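11R-lipoxygenase (Gersemia fruticosa, PDB 3VF1) probably acts as a calcium-dependent, non-heme iron dioxygenase of lipid metabolism, adding molecular oxygen to polyunsaturated fatty acids. Local coordinates at residues A[464-472]-A[539-550]; A[638-646]-A[689-697]. One frame throughout, in Å; residues are numbered along the deposited sequence.

Contact 1. Residues A[464-472]-A[539-550]; sequences HYRSVTFDS and YPAGSDGTDKKV
The edge of the Phe470 ring meets the face of Tyr539 in a T-shaped pair, with centroids 5.1 Å apart and planes at 89°. Phe470 CE1 sits over the centre of the Tyr539 ring. Lys548 O also lies at the Phe470 edge, and Phe470 N donates to this oxygen. Val550 CG2 approaches the Phe470 ring obliquely. The other tyrosine, Tyr465, has Lys548 CE over one face, a CH-pi contact 3.5 Å from the ring centroid. At its edge, Tyr465 OH donates to Pro540 O at 2.8 Å.

The Lys548 chain bends at chi2 and again at chi4 (-77°), which leads NZ in among backbone carbonyls. Four carbonyl oxygens surround NZ within bonding distance and share its three N-H groups. Across the contact these are Tyr465 O, 3.1 Å from Lys548 NZ, and Val468 O, met in its carbonyl plane. Within its own segment they are Ala541 O and Thr546 O. A methionine at Lys548 offers no ammonium: Val468 O, Ala541 O and Thr546 O would probably be left without a mate, and the two segments less firmly joined.

Farther out, Arg466 makes a long salt bridge to Asp544, but its main partner is Asp176. Tyr539 OH bonds Met399 O of helix 369-410.

Lys548 is buried, and the four carbonyls around NZ and the cation-pi contact with Tyr465 would be expected to favour its charged form.

Contact 2. Residues A[638-646]-A[689-697]; sequences TEKFLGDYA and PGHVPNSIA
The backbones of Phe641 and Pro693 are joined in a single antiparallel beta bridge, as a non-hydrogen-bonded pair. The bridge joins the loop between helices 619-632 and 653-676 to the C-terminal tail of the lipoxygenase domain. Two backbone bonds flank the pair. Leu642 N donates to Val692 O at 2.6 Å, and Asn694 N donates to Lys640 O at 3.1 Å. Pro693 has no N-H to give, and at this position none is needed.

The Asn694 side chain reaches into the type II turn that runs from Phe641 to Asp644. Its OD1 accepts a weak bond from Gly643 N, at 3.4 Å. Its ND2 gives another weak bond to Asp644 O. The amide is thus held at both ends, though lightly. Leu642 CD1 packs against Asn694 OD1 from across, 3.6 Å away. Tyr645 CE1 comes 3.9 Å from Asn694 OD1. Ring and amide planes are only 12° apart, but the oxygen approaches the ring obliquely. Leu642 CB also meets Val692 CB, a looser apolar contact.

Residues outside the two segments hold on to these groups. His424 of helix 416-425 bonds Tyr645 OH through NE2 and Asn694 O through ND1, and so ties both segments to that helix. Leu642 and Val692 rest on helix 557-579, which carries the iron ligand His575. The tail ends at Ile698, also an iron ligand. Pro693 lies five residues before it, which is consistent with the bridge guiding the tail toward the iron.

Phe641 CG is anti to its own carbonyl carbon (chi1 -63°), which lays the ring against the short 3-10 segment 689-691. There Gly690 O sits over one ring face, 3.2 Å from Phe641 CG and offset toward the rim.

How the contacts relate
The two contacts come in series along the chain: contact 1 closes before contact 2 opens. Their centres are 30 Å apart, and their nearest atoms stay about 10 Å from each other, with no touch. Both lie in the helical part of the lipoxygenase. Helix 557-579 links them. Contact 1 packs on it at Phe563 and Val566, and contact 2 packs farther along, at Ser572, Cys573 and Ala576. That helix supplies the iron ligands His575 and Asn579. Contact 1 also touches helix 369-410, which holds His392 and His397, while contact 2 leads to Ile698. The two contacts thus share one helix and otherwise border separate parts that supply ligands to one iron.

Contact 1. Residues A[464-472]-A[539-550]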
loop_
_atom_site.group_PDB
_atom_site.type_symbol
_atom_site.label_atom_id
_atom_site.label_comp_id
_atom_site.label_asym_id
_atom_site.label_seq_id
_atom_site.Cartn_x
_atom_site.Cartn_y
_atom_site.Cartn_z
ATOM N N HIS A 464 -17.612 -4.278 0.536
ATOM C CA HIS A 464 -16.622 -5.020 1.303
ATOM C C HIS A 464 -16.393 -4.377 2.665
ATOM O O HIS A 464 -16.237 -5.073 3.668
ATOM C CB HIS A 464 -15.290 -5.106 0.553
ATOM C CG HIS A 464 -14.244 -5.894 1.281
ATOM N ND1 HIS A 464 -14.157 -7.268 1.201
ATOM C CD2 HIS A 464 -13.255 -5.504 2.118
ATOM C CE1 HIS A 464 -13.154 -7.688 1.949
ATOM N NE2 HIS A 464 -12.589 -6.637 2.517
ATOM N N TYR A 465 -16.373 -3.048 2.694
ATOM C CA TYR A 465 -16.112 -2.321 3.930
ATOM C C TYR A 465 -17.190 -2.595 4.972
ATOM O O TYR A 465 -16.889 -2.793 6.145
ATOM C CB TYR A 465 -16.019 -0.817 3.667
ATOM C CG TYR A 465 -15.657 -0.022 4.901
ATOM C CD1 TYR A 465 -14.340 0.063 5.335
ATOM C CD2 TYR A 465 -16.632 0.635 5.638
ATOM C CE1 TYR A 465 -14.006 0.782 6.465
ATOM C CE2 TYR A 465 -16.306 1.357 6.769
ATOM C CZ TYR A 465 -14.992 1.427 7.176
ATOM O OH TYR A 465 -14.663 2.145 8.302
ATOM N N ARG A 466 -18.446 -2.609 4.541
ATOM C CA ARG A 466 -19.561 -2.853 5.452
ATOM C C ARG A 466 -19.364 -4.108 6.298
ATOM O O ARG A 466 -19.903 -4.205 7.398
ATOM C CB ARG A 466 -20.877 -2.961 4.679
ATOM C CG ARG A 466 -21.483 -1.623 4.295
ATOM C CD ARG A 466 -22.950 -1.762 3.920
ATOM N NE ARG A 466 -23.148 -2.491 2.669
ATOM C CZ ARG A 466 -23.098 -1.937 1.459
ATOM N NH1 ARG A 466 -22.845 -0.641 1.321
ATOM N NH2 ARG A 466 -23.297 -2.684 0.382
ATOM N N SER A 467 -18.593 -5.065 5.788
ATOM C CA SER A 467 -18.417 -6.344 6.469
ATOM C C SER A 467 -16.994 -6.577 6.973
ATOM O O SER A 467 -16.723 -7.585 7.626
ATOM C CB SER A 467 -18.808 -7.491 5.533
ATOM O OG SER A 467 -20.189 -7.451 5.218
ATOM N N VAL A 468 -16.086 -5.654 6.678
ATOM C CA VAL A 468 -14.682 -5.859 7.018
ATOM C C VAL A 468 -14.400 -5.602 8.494
ATOM O O VAL A 468 -14.982 -4.706 9.104
ATOM C CB VAL A 468 -13.750 -4.959 6.176
ATOM C CG1 VAL A 468 -13.803 -3.514 6.664
ATOM C CG2 VAL A 468 -12.324 -5.479 6.232
ATOM N N THR A 469 -13.513 -6.411 9.063
ATOM C CA THR A 469 -12.968 -6.154 10.390
ATOM C C THR A 469 -11.462 -6.368 10.330
ATOM O O THR A 469 -10.940 -6.868 9.337
ATOM C CB THR A 469 -13.571 -7.083 11.461
ATOM O OG1 THR A 469 -12.911 -8.355 11.428
ATOM C CG2 THR A 469 -15.065 -7.274 11.238
ATOM N N PHE A 470 -10.763 -5.993 11.395
ATOM C CA PHE A 470 -9.310 -6.114 11.420
ATOM C C PHE A 470 -8.840 -7.550 11.656
ATOM O O PHE A 470 -7.643 -7.832 11.594
ATOM C CB PHE A 470 -8.708 -5.174 12.468
ATOM C CG PHE A 470 -8.274 -3.851 11.907
ATOM C CD1 PHE A 470 -9.187 -2.825 11.722
ATOM C CD2 PHE A 470 -6.952 -3.637 11.556
ATOM C CE1 PHE A 470 -8.787 -1.607 11.198
ATOM C CE2 PHE A 470 -6.547 -2.423 11.032
ATOM C CZ PHE A 470 -7.466 -1.406 10.854
ATOM N N ASP A 471 -9.776 -8.457 11.919
ATOM C CA ASP A 471 -9.435 -9.872 12.024
ATOM C C ASP A 471 -8.892 -10.379 10.692
ATOM O O ASP A 471 -8.044 -11.272 10.654
ATOM C CB ASP A 471 -10.652 -10.702 12.435
ATOM C CG ASP A 471 -11.066 -10.461 13.874
ATOM O OD1 ASP A 471 -10.281 -9.848 14.630
ATOM O OD2 ASP A 471 -12.176 -10.894 14.250
ATOM N N SER A 472 -9.385 -9.801 9.600
ATOM C CA SER A 472 -8.953 -10.199 8.266
ATOM C C SER A 472 -7.561 -9.658 7.944
ATOM O O SER A 472 -7.007 -9.950 6.884
ATOM C CB SER A 472 -9.958 -9.726 7.213
ATOM O OG SER A 472 -10.004 -8.310 7.137
ATOM N N TYR A 539 -12.378 4.459 11.395
ATOM C CA TYR A 539 -13.043 3.270 10.881
ATOM C C TYR A 539 -14.479 3.161 11.373
ATOM O O TYR A 539 -14.792 2.299 12.194
ATOM C CB TYR A 539 -12.258 2.021 11.285
ATOM C CG TYR A 539 -10.814 2.056 10.839
ATOM C CD1 TYR A 539 -10.460 1.696 9.546
ATOM C CD2 TYR A 539 -9.809 2.458 11.705
ATOM C CE1 TYR A 539 -9.143 1.729 9.130
ATOM C CE2 TYR A 539 -8.488 2.495 11.299
ATOM C CZ TYR A 539 -8.161 2.130 10.010
ATOM O OH TYR A 539 -6.847 2.167 9.601
ATOM N N PRO A 540 -15.361 4.035 10.867
ATOM C CA PRO A 540 -16.784 3.970 11.219
ATOM C C PRO A 540 -17.380 2.611 10.865
ATOM O O PRO A 540 -17.008 2.024 9.849
ATOM C CB PRO A 540 -17.413 5.087 10.375
ATOM C CG PRO A 540 -16.416 5.383 9.302
ATOM C CD PRO A 540 -15.078 5.105 9.896
ATOM N N ALA A 541 -18.290 2.120 11.702
ATOM C CA ALA A 541 -18.825 0.770 11.559
ATOM C C ALA A 541 -19.437 0.522 10.183
ATOM O O ALA A 541 -19.329 -0.577 9.639
ATOM C CB ALA A 541 -19.851 0.499 12.646
ATOM N N GLY A 542 -20.081 1.542 9.626
ATOM C CA GLY A 542 -20.756 1.406 8.348
ATOM C C GLY A 542 -22.246 1.188 8.525
ATOM O O GLY A 542 -22.739 1.114 9.651
ATOM N N SER A 543 -22.963 1.064 7.412
ATOM C CA SER A 543 -24.423 1.042 7.439
ATOM C C SER A 543 -25.012 -0.316 7.833
ATOM O O SER A 543 -26.231 -0.467 7.902
ATOM C CB SER A 543 -24.984 1.480 6.084
ATOM O OG SER A 543 -24.688 0.534 5.073
ATOM N N ASP A 544 -24.155 -1.301 8.085
ATOM C CA ASP A 544 -24.614 -2.589 8.600
ATOM C C ASP A 544 -24.343 -2.699 10.097
ATOM O O ASP A 544 -24.747 -3.669 10.740
ATOM C CB ASP A 544 -23.940 -3.749 7.863
ATOM C CG ASP A 544 -24.580 -4.041 6.519
ATOM O OD1 ASP A 544 -25.758 -3.671 6.325
ATOM O OD2 ASP A 544 -23.908 -4.651 5.658
ATOM N N GLY A 545 -23.653 -1.704 10.646
ATOM C CA GLY A 545 -23.348 -1.682 12.064
ATOM C C GLY A 545 -22.260 -2.668 12.443
ATOM O O GLY A 545 -22.091 -2.993 13.617
ATOM N N THR A 546 -21.512 -3.140 11.450
ATOM C CA THR A 546 -20.457 -4.116 11.692
ATOM C C THR A 546 -19.219 -3.451 12.285
ATOM O O THR A 546 -18.483 -2.753 11.588
ATOM C CB THR A 546 -20.054 -4.842 10.398
ATOM O OG1 THR A 546 -21.212 -5.435 9.796
ATOM C CG2 THR A 546 -19.022 -5.925 10.689
ATOM N N ASP A 547 -18.999 -3.674 13.576
ATOM C CA ASP A 547 -17.831 -3.140 14.259
ATOM C C ASP A 547 -16.553 -3.654 13.600
ATOM O O ASP A 547 -16.440 -4.838 13.281
ATOM C CB ASP A 547 -17.867 -3.522 15.741
ATOM C CG ASP A 547 -16.604 -3.129 16.479
ATOM O OD1 ASP A 547 -16.379 -1.914 16.669
ATOM O OD2 ASP A 547 -15.840 -4.035 16.874
ATOM N N LYS A 548 -15.593 -2.754 13.405
ATOM C CA LYS A 548 -14.366 -3.070 12.679
ATOM C C LYS A 548 -13.310 -3.698 13.583
ATOM O O LYS A 548 -12.219 -4.037 13.128
ATOM C CB LYS A 548 -13.810 -1.800 12.032
ATOM C CG LYS A 548 -14.808 -1.102 11.119
ATOM C CD LYS A 548 -14.655 -1.546 9.677
ATOM C CE LYS A 548 -15.931 -1.319 8.883
ATOM N NZ LYS A 548 -16.964 -2.349 9.181
ATOM N N LYS A 549 -13.641 -3.847 14.862
ATOM C CA LYS A 549 -12.750 -4.473 15.837
ATOM C C LYS A 549 -11.437 -3.711 16.010
ATOM O O LYS A 549 -10.383 -4.308 16.233
ATOM C CB LYS A 549 -12.480 -5.932 15.465
ATOM C CG LYS A 549 -13.714 -6.810 15.548
ATOM C CD LYS A 549 -13.372 -8.279 15.383
ATOM C CE LYS A 549 -14.618 -9.147 15.462
ATOM N NZ LYS A 549 -15.323 -9.016 16.771
ATOM N N VAL A 550 -11.509 -2.389 15.906
ATOM C CA VAL A 550 -10.394 -1.536 16.293
ATOM C C VAL A 550 -10.542 -1.231 17.780
ATOM O O VAL A 550 -11.617 -0.824 18.222
ATOM C CB VAL A 550 -10.384 -0.220 15.501
ATOM C CG1 VAL A 550 -9.228 0.664 15.955
ATOM C CG2 VAL A 550 -10.294 -0.500 14.010
HETATM O O HOH W 1 -22.073 -6.972 7.123
#

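Contact 2. Residues A[638-646]-A[689-697]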
loop_
_atom_site.group_PDB
_atom_site.type_symbol
_atom_site.label_atom_id
_atom_site.label_comp_id
_atom_site.label_asym_id
_atom_site.label_seq_id
_atom_site.Cartn_x
_atom_site.Cartn_y
_atom_site.Cartn_z
ATOM N N THR A 638 14.647 7.564 -5.710
ATOM C CA THR A 638 14.827 7.975 -4.322
ATOM C C THR A 638 14.149 7.014 -3.349
ATOM O O THR A 638 14.433 7.037 -2.152
ATOM C CB THR A 638 14.249 9.381 -4.081
ATOM O OG1 THR A 638 12.819 9.336 -4.178
ATOM C CG2 THR A 638 14.797 10.372 -5.099
ATOM N N GLU A 639 13.255 6.174 -3.864
ATOM C CA GLU A 639 12.469 5.273 -3.025
ATOM C C GLU A 639 13.339 4.549 -2.003
ATOM O O GLU A 639 14.453 4.118 -2.311
ATOM C CB GLU A 639 11.730 4.242 -3.882
ATOM C CG GLU A 639 10.246 4.133 -3.576
ATOM C CD GLU A 639 9.460 5.338 -4.065
ATOM O OE1 GLU A 639 9.212 5.432 -5.288
ATOM O OE2 GLU A 639 9.095 6.192 -3.229
ATOM N N LYS A 640 12.818 4.419 -0.787
ATOM C CA LYS A 640 13.507 3.707 0.282
ATOM C C LYS A 640 12.781 2.401 0.573
ATOM O O LYS A 640 11.598 2.401 0.912
ATOM C CB LYS A 640 13.567 4.570 1.545
ATOM C CG LYS A 640 14.337 5.868 1.365
ATOM C CD LYS A 640 15.823 5.611 1.156
ATOM C CE LYS A 640 16.502 6.768 0.442
ATOM N NZ LYS A 640 16.253 8.082 1.097
ATOM N N PHE A 641 13.496 1.290 0.441
ATOM C CA PHE A 641 12.889 -0.027 0.571
ATOM C C PHE A 641 12.912 -0.532 2.011
ATOM O O PHE A 641 13.537 0.072 2.882
ATOM C CB PHE A 641 13.570 -1.014 -0.378
ATOM C CG PHE A 641 13.395 -0.662 -1.829
ATOM C CD1 PHE A 641 12.181 -0.872 -2.460
ATOM C CD2 PHE A 641 14.436 -0.107 -2.554
ATOM C CE1 PHE A 641 12.008 -0.543 -3.789
ATOM C CE2 PHE A 641 14.269 0.224 -3.887
ATOM C CZ PHE A 641 13.054 0.006 -4.504
ATOM N N LEU A 642 12.223 -1.642 2.250
ATOM C CA LEU A 642 11.969 -2.116 3.606
ATOM C C LEU A 642 13.244 -2.233 4.430
ATOM O O LEU A 642 14.176 -2.948 4.057
ATOM C CB LEU A 642 11.251 -3.466 3.572
ATOM C CG LEU A 642 10.723 -3.954 4.921
ATOM C CD1 LEU A 642 9.714 -2.965 5.496
ATOM C CD2 LEU A 642 10.105 -5.336 4.788
ATOM N N GLY A 643 13.275 -1.526 5.557
ATOM C CA GLY A 643 14.404 -1.587 6.467
ATOM C C GLY A 643 15.391 -0.453 6.264
ATOM O O GLY A 643 16.155 -0.120 7.169
ATOM N N ASP A 644 15.380 0.141 5.075
ATOM C CA ASP A 644 16.264 1.260 4.773
ATOM C C ASP A 644 15.696 2.549 5.354
ATOM O O ASP A 644 14.874 3.215 4.726
ATOM C CB ASP A 644 16.459 1.403 3.263
ATOM C CG ASP A 644 17.307 2.604 2.896
ATOM O OD1 ASP A 644 18.086 3.071 3.752
ATOM O OD2 ASP A 644 17.199 3.078 1.746
ATOM N N TYR A 645 16.145 2.892 6.557
ATOM C CA TYR A 645 15.668 4.079 7.255
ATOM C C TYR A 645 16.715 5.187 7.208
ATOM O O TYR A 645 17.310 5.533 8.227
ATOM C CB TYR A 645 15.346 3.736 8.709
ATOM C CG TYR A 645 14.198 2.765 8.878
ATOM C CD1 TYR A 645 12.963 3.005 8.283
ATOM C CD2 TYR A 645 14.348 1.606 9.628
ATOM C CE1 TYR A 645 11.910 2.120 8.439
ATOM C CE2 TYR A 645 13.301 0.715 9.787
ATOM C CZ TYR A 645 12.086 0.977 9.191
ATOM O OH TYR A 645 11.045 0.093 9.348
ATOM N N ALA A 646 16.940 5.738 6.020
ATOM C CA ALA A 646 17.937 6.789 5.843
ATOM C C ALA A 646 17.504 8.078 6.530
ATOM O O ALA A 646 18.326 8.794 7.100
ATOM C CB ALA A 646 18.186 7.036 4.365
ATOM N N PRO A 689 12.710 -8.264 0.227
ATOM C CA PRO A 689 12.767 -7.024 1.012
ATOM C C PRO A 689 13.337 -5.841 0.235
ATOM O O PRO A 689 12.819 -4.730 0.347
ATOM C CB PRO A 689 13.685 -7.393 2.178
ATOM C CG PRO A 689 13.494 -8.859 2.348
ATOM C CD PRO A 689 13.275 -9.408 0.965
ATOM N N GLY A 690 14.386 -6.082 -0.544
ATOM C CA GLY A 690 15.007 -5.033 -1.334
ATOM C C GLY A 690 14.111 -4.480 -2.428
ATOM O O GLY A 690 14.421 -3.450 -3.028
ATOM N N HIS A 691 13.004 -5.166 -2.696
ATOM C CA HIS A 691 12.046 -4.729 -3.709
ATOM C C HIS A 691 10.778 -4.140 -3.089
ATOM O O HIS A 691 9.905 -3.653 -3.806
ATOM C CB HIS A 691 11.650 -5.899 -4.614
ATOM C CG HIS A 691 12.780 -6.466 -5.418
ATOM N ND1 HIS A 691 12.588 -7.406 -6.406
ATOM C CD2 HIS A 691 14.114 -6.229 -5.376
ATOM C CE1 HIS A 691 13.753 -7.722 -6.944
ATOM N NE2 HIS A 691 14.694 -7.024 -6.336
ATOM N N VAL A 692 10.675 -4.188 -1.762
ATOM C CA VAL A 692 9.462 -3.753 -1.068
ATOM C C VAL A 692 9.621 -2.350 -0.490
ATOM O O VAL A 692 10.372 -2.157 0.462
ATOM C CB VAL A 692 9.109 -4.711 0.089
ATOM C CG1 VAL A 692 7.848 -4.250 0.800
ATOM C CG2 VAL A 692 8.950 -6.135 -0.423
ATOM N N PRO A 693 8.911 -1.363 -1.057
ATOM C CA PRO A 693 8.973 -0.004 -0.507
ATOM C C PRO A 693 8.496 0.042 0.938
ATOM O O PRO A 693 7.752 -0.840 1.365
ATOM C CB PRO A 693 8.018 0.788 -1.407
ATOM C CG PRO A 693 7.925 0.001 -2.661
ATOM C CD PRO A 693 8.044 -1.433 -2.245
ATOM N N ASN A 694 8.918 1.060 1.679
ATOM C CA ASN A 694 8.535 1.197 3.078
ATOM C C ASN A 694 7.081 1.614 3.254
ATOM O O ASN A 694 6.463 1.299 4.272
ATOM C CB ASN A 694 9.444 2.206 3.786
ATOM C CG ASN A 694 10.666 1.559 4.401
ATOM O OD1 ASN A 694 10.561 0.545 5.093
ATOM N ND2 ASN A 694 11.834 2.140 4.153
ATOM N N SER A 695 6.533 2.317 2.267
ATOM C CA SER A 695 5.188 2.871 2.394
ATOM C C SER A 695 4.351 2.724 1.128
ATOM O O SER A 695 4.795 2.162 0.129
ATOM C CB SER A 695 5.272 4.354 2.756
ATOM O OG SER A 695 5.889 5.091 1.715
ATOM N N ILE A 696 3.127 3.235 1.200
ATOM C CA ILE A 696 2.232 3.315 0.058
ATOM C C ILE A 696 2.316 4.716 -0.530
ATOM O O ILE A 696 1.601 5.620 -0.095
ATOM C CB ILE A 696 0.775 3.053 0.479
ATOM C CG1 ILE A 696 0.630 1.641 1.050
ATOM C CG2 ILE A 696 -0.171 3.258 -0.701
ATOM C CD1 ILE A 696 -0.726 1.377 1.674
ATOM N N ALA A 697 3.192 4.901 -1.512
ATOM C CA ALA A 697 3.373 6.210 -2.128
ATOM C C ALA A 697 2.972 6.194 -3.599
ATOM O O ALA A 697 3.242 7.148 -4.331
ATOM C CB ALA A 697 4.816 6.666 -1.979
#